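DUF1611 domain-containing protein (Anabaena variabilis, PDB 2OBN) is of unknown function but joins a Rossmann-like domain to a P-loop NTPase-like domain, which suggests that it binds a nucleotide. Local coordinates at residues I320-T323 with I324-G328; L306-A309 with H310-E313. The protein carries 2 engineered substitutions. All blocks are in the same frame, centred on the assembly; numbering follows the deposited sequence.

Contact 1 (I320-T323 with I324-G328); sequences IAHT and IAETG
Thr327 meets Thr323 one turn back in the last turns of helix 313-327, the helix of a beta-alpha-beta unit between strands 301-307 and 331-332. From Thr327, CB lies 3.3 Å from Thr323 O and CG2 comes equally near that carbonyl; OG1 comes nearest, 2.6 Å from Thr323 O, and donates its proton to it. The first torsion makes this possible: at chi1 67° OG1 sits between the backbone N and the carbonyl carbon, turned back along the helix. Thr327 N binds the same oxygen, so Thr323 O is gripped twice, and the two donors approach from opposite faces of the carbonyl plane, each tilted out of it. The hydroxyl is also bonded to Leu329 N, just past the helix, and so links its final turn to the chain that leaves it. Gly328, with phi 76°, is the first residue to leave helical geometry. Thr323 OG1 turns the other way, to Ala319 O, while Thr323 and Thr327 both pack on Ile304 and on Leu279 of helix 279-291. Upstream, regular i to i+4 bonds run from Ile324 N, Ala325 N and Glu326 N to the carbonyls of Ile320, Ala321 and His322. Ile320 and Ile324 lie obliquely across one another on the flank where both touch Cys331. On the exposed side, His322 NE2 and Glu326 OE1 stay 4.5 Å apart, not in contact. Ile324 CG1 passes 3.4 Å from Ile320 O, and its CD1 ends 4.0 Å from Ile320 CG2.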
loop_
_atom_site.group_PDB
_atom_site.type_symbol
_atom_site.label_atom_id
_atom_site.label_comp_id
_atom_site.label_asym_id
_atom_site.label_seq_id
_atom_site.Cartn_x
_atom_site.Cartn_y
_atom_site.Cartn_z
ATOM N N ILE B 320 -22.118 -23.858 -7.421
ATOM C CA ILE B 320 -21.729 -23.292 -8.704
ATOM C C ILE B 320 -22.961 -22.814 -9.473
ATOM O O ILE B 320 -22.974 -21.702 -9.986
ATOM C CB ILE B 320 -20.946 -24.305 -9.553
ATOM C CG1 ILE B 320 -19.571 -24.521 -8.937
ATOM C CG2 ILE B 320 -20.794 -23.793 -10.983
ATOM C CD1 ILE B 320 -18.772 -25.661 -9.550
ATOM N N ALA B 321 -23.989 -23.657 -9.532
ATOM C CA ALA B 321 -25.239 -23.316 -10.208
ATOM C C ALA B 321 -25.886 -22.084 -9.585
ATOM O O ALA B 321 -26.389 -21.213 -10.295
ATOM C CB ALA B 321 -26.216 -24.511 -10.182
ATOM N N HIS B 322 -25.872 -22.020 -8.257
ATOM C CA HIS B 322 -26.438 -20.882 -7.512
ATOM C C HIS B 322 -25.681 -19.587 -7.789
ATOM O O HIS B 322 -26.278 -18.536 -7.927
ATOM C CB HIS B 322 -26.418 -21.177 -6.000
ATOM C CG HIS B 322 -26.991 -20.076 -5.157
ATOM N ND1 HIS B 322 -28.330 -20.008 -4.829
ATOM C CD2 HIS B 322 -26.407 -18.998 -4.575
ATOM C CE1 HIS B 322 -28.546 -18.931 -4.092
ATOM N NE2 HIS B 322 -27.397 -18.300 -3.926
ATOM N N THR B 323 -24.359 -19.673 -7.843
ATOM C CA THR B 323 -23.504 -18.507 -8.110
ATOM C C THR B 323 -23.748 -17.925 -9.511
ATOM O O THR B 323 -23.717 -16.722 -9.694
ATOM C CB THR B 323 -22.019 -18.883 -7.963
ATOM O OG1 THR B 323 -21.786 -19.364 -6.637
ATOM C CG2 THR B 323 -21.107 -17.687 -8.250
ATOM N N ILE B 324 -23.983 -18.791 -10.486
ATOM C CA ILE B 324 -24.274 -18.370 -11.852
ATOM C C ILE B 324 -25.637 -17.668 -11.923
ATOM O O ILE B 324 -25.800 -16.646 -12.600
ATOM C CB ILE B 324 -24.267 -19.592 -12.805
ATOM C CG1 ILE B 324 -22.836 -20.112 -12.940
ATOM C CG2 ILE B 324 -24.863 -19.233 -14.175
ATOM C CD1 ILE B 324 -22.701 -21.473 -13.621
ATOM N N ALA B 325 -26.622 -18.246 -11.248
ATOM C CA ALA B 325 -27.959 -17.666 -11.221
ATOM C C ALA B 325 -27.903 -16.288 -10.561
ATOM O O ALA B 325 -28.425 -15.311 -11.100
ATOM C CB ALA B 325 -28.930 -18.580 -10.489
ATOM N N GLU B 326 -27.231 -16.200 -9.420
ATOM C CA GLU B 326 -27.153 -14.935 -8.700
ATOM C C GLU B 326 -26.423 -13.831 -9.456
ATOM O O GLU B 326 -26.891 -12.699 -9.491
ATOM C CB GLU B 326 -26.454 -15.124 -7.359
ATOM C CG GLU B 326 -26.507 -13.869 -6.466
ATOM C CD GLU B 326 -25.682 -13.998 -5.225
ATOM O OE1 GLU B 326 -24.811 -14.889 -5.184
ATOM O OE2 GLU B 326 -25.894 -13.200 -4.290
ATOM N N THR B 327 -25.290 -14.174 -10.064
ATOM C CA THR B 327 -24.411 -13.190 -10.714
ATOM C C THR B 327 -24.551 -13.019 -12.213
ATOM O O THR B 327 -24.187 -11.977 -12.748
ATOM C CB THR B 327 -22.945 -13.566 -10.454
ATOM O OG1 THR B 327 -22.633 -14.800 -11.126
ATOM C CG2 THR B 327 -22.703 -13.705 -8.955
ATOM N N GLY B 328 -25.050 -14.048 -12.889
ATOM C CA GLY B 328 -25.182 -14.037 -14.333
ATOM C C GLY B 328 -23.855 -14.235 -15.055
ATOM O O GLY B 328 -23.778 -14.007 -16.262
#

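Contact 2 (L306-A309 with H310-E313)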
loop_
_atom_site.group_PDB
_atom_site.type_symbol
_atom_site.label_atom_id
_atom_site.label_comp_id
_atom_site.label_asym_id
_atom_site.label_seq_id
_atom_site.Cartn_x
_atom_site.Cartn_y
_atom_site.Cartn_z
ATOM N N LEU B 306 -15.164 -20.322 -7.709
ATOM C CA LEU B 306 -15.770 -20.696 -6.447
ATOM C C LEU B 306 -14.981 -21.785 -5.722
ATOM O O LEU B 306 -14.803 -22.881 -6.251
ATOM C CB LEU B 306 -17.207 -21.164 -6.719
ATOM C CG LEU B 306 -18.177 -21.227 -5.549
ATOM C CD1 LEU B 306 -18.448 -19.845 -4.933
ATOM C CD2 LEU B 306 -19.485 -21.857 -6.032
ATOM N N ASN B 307 -14.501 -21.479 -4.515
ATOM C CA ASN B 307 -13.785 -22.462 -3.710
ATOM C C ASN B 307 -14.851 -23.264 -2.962
ATOM O O ASN B 307 -15.514 -22.744 -2.053
ATOM C CB ASN B 307 -12.771 -21.762 -2.786
ATOM C CG ASN B 307 -11.971 -22.734 -1.904
ATOM O OD1 ASN B 307 -12.344 -23.881 -1.725
ATOM N ND2 ASN B 307 -10.869 -22.244 -1.332
ATOM N N THR B 308 -15.022 -24.521 -3.387
ATOM C CA THR B 308 -15.999 -25.445 -2.818
ATOM C C THR B 308 -15.354 -26.639 -2.118
ATOM O O THR B 308 -16.041 -27.600 -1.810
ATOM C CB THR B 308 -16.895 -26.043 -3.929
ATOM O OG1 THR B 308 -16.108 -26.900 -4.778
ATOM C CG2 THR B 308 -17.584 -24.955 -4.766
ATOM N N ALA B 309 -14.057 -26.570 -1.824
ATOM C CA ALA B 309 -13.321 -27.718 -1.258
ATOM C C ALA B 309 -13.946 -28.378 -0.034
ATOM O O ALA B 309 -13.822 -29.595 0.164
ATOM C CB ALA B 309 -11.871 -27.319 -0.961
ATOM N N HIS B 310 -14.624 -27.578 0.773
ATOM C CA HIS B 310 -15.281 -28.056 1.979
ATOM C C HIS B 310 -16.608 -28.806 1.737
ATOM O O HIS B 310 -17.182 -29.367 2.674
ATOM C CB HIS B 310 -15.525 -26.866 2.920
ATOM C CG HIS B 310 -16.402 -25.793 2.338
ATOM N ND1 HIS B 310 -15.973 -24.932 1.348
ATOM C CD2 HIS B 310 -17.669 -25.420 2.633
ATOM C CE1 HIS B 310 -16.942 -24.090 1.041
ATOM N NE2 HIS B 310 -17.982 -24.359 1.813
ATOM N N LEU B 311 -17.092 -28.805 0.497
ATOM C CA LEU B 311 -18.381 -29.402 0.143
ATOM C C LEU B 311 -18.246 -30.732 -0.570
ATOM O O LEU B 311 -17.199 -31.028 -1.122
ATOM C CB LEU B 311 -19.132 -28.454 -0.802
ATOM C CG LEU B 311 -19.456 -27.072 -0.258
ATOM C CD1 LEU B 311 -20.066 -26.201 -1.349
ATOM C CD2 LEU B 311 -20.386 -27.179 0.960
ATOM N N ASP B 312 -19.309 -31.537 -0.536
ATOM C CA ASP B 312 -19.352 -32.782 -1.324
ATOM C C ASP B 312 -19.555 -32.351 -2.795
ATOM O O ASP B 312 -19.907 -31.193 -3.062
ATOM C CB ASP B 312 -20.424 -33.775 -0.807
ATOM C CG ASP B 312 -21.853 -33.257 -0.936
ATOM O OD1 ASP B 312 -22.194 -32.604 -1.940
ATOM O OD2 ASP B 312 -22.664 -33.531 -0.038
ATOM N N GLU B 313 -19.332 -33.257 -3.734
ATOM C CA GLU B 313 -19.405 -32.922 -5.179
ATOM C C GLU B 313 -20.768 -32.395 -5.613
ATOM O O GLU B 313 -20.862 -31.482 -6.434
ATOM C CB GLU B 313 -19.040 -34.141 -6.050
ATOM C CG GLU B 313 -18.662 -33.773 -7.503
ATOM C CD GLU B 313 -18.324 -34.987 -8.376
ATOM O OE1 GLU B 313 -18.722 -36.122 -8.031
ATOM O OE2 GLU B 313 -17.676 -34.812 -9.431
HETATM O O HOH W 1 -13.477 -24.170 0.957
#
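His310 carries its ring between its own backbone N and carbonyl carbon (chi1 61°), which folds the imidazole back over the chain toward Asn307 and Thr308; Asn307 extends its amide with CG trans to the backbone N (chi1 -180°). The two side chains meet through a water that donates to Asn307 OD1 and lies 2.6 Å from His310 ND1. Asn307 OD1 also accepts from Ala309 N at 3.2 Å, nearly in line with the side-chain carbonyl, and this closes an Asx turn where the strand ends. One oxygen thus takes both a backbone N-H and the water, while Asn307 ND2 is bonded to Ile164 O. At the ring edge, near its plane, His310 CE1 stands 3.7 Å from Asn307 O. Leu311 CG lies over one face of the imidazole, toward its rim. A type I beta turn from Thr308 to Leu311 overlaps the Asx turn, closed by Leu311 N to Thr308 O at 2.8 Å, with the donor well above the carbonyl plane. Leu311 bends back across this turn: its CB is 3.4 Å from Thr308 O, and CD1 touches Thr308 CB at 4.1 Å. Thr308 OG1 is bonded to Asp333 and Arg336, and Arg336 also binds Leu311 O, so one guanidinium holds both ends of the turn. The whole turn connects strand 301-307, beside strands 256-262 and 331-332 in the parallel sheet, to helix 313-327, where Asp312 is the N-cap and its OD1 takes Ala315 N; Thr308 packs on Ala316 in the first turn.

In the fold
Both contacts belong to the same strand-turn-helix passage of the P-loop-like domain: contact 2 leads from strand 301-307 into helix 313-327, and contact 1 finishes that helix. Their centres are 15 Å apart, and both lie mostly at the surface, each with a single buried threonine. They meet where Leu306 CD2 packs 3.4 Å from Thr323 OG1, strand against helix. Contact 1 is regular helical bonding, with Ile320 and Thr323 packed on the neighbouring strands and a hydroxyl bond at the C-terminal end. Contact 2 relies on an Asx turn, a beta turn, a water bridge and an N-cap, as suits a chain changing direction.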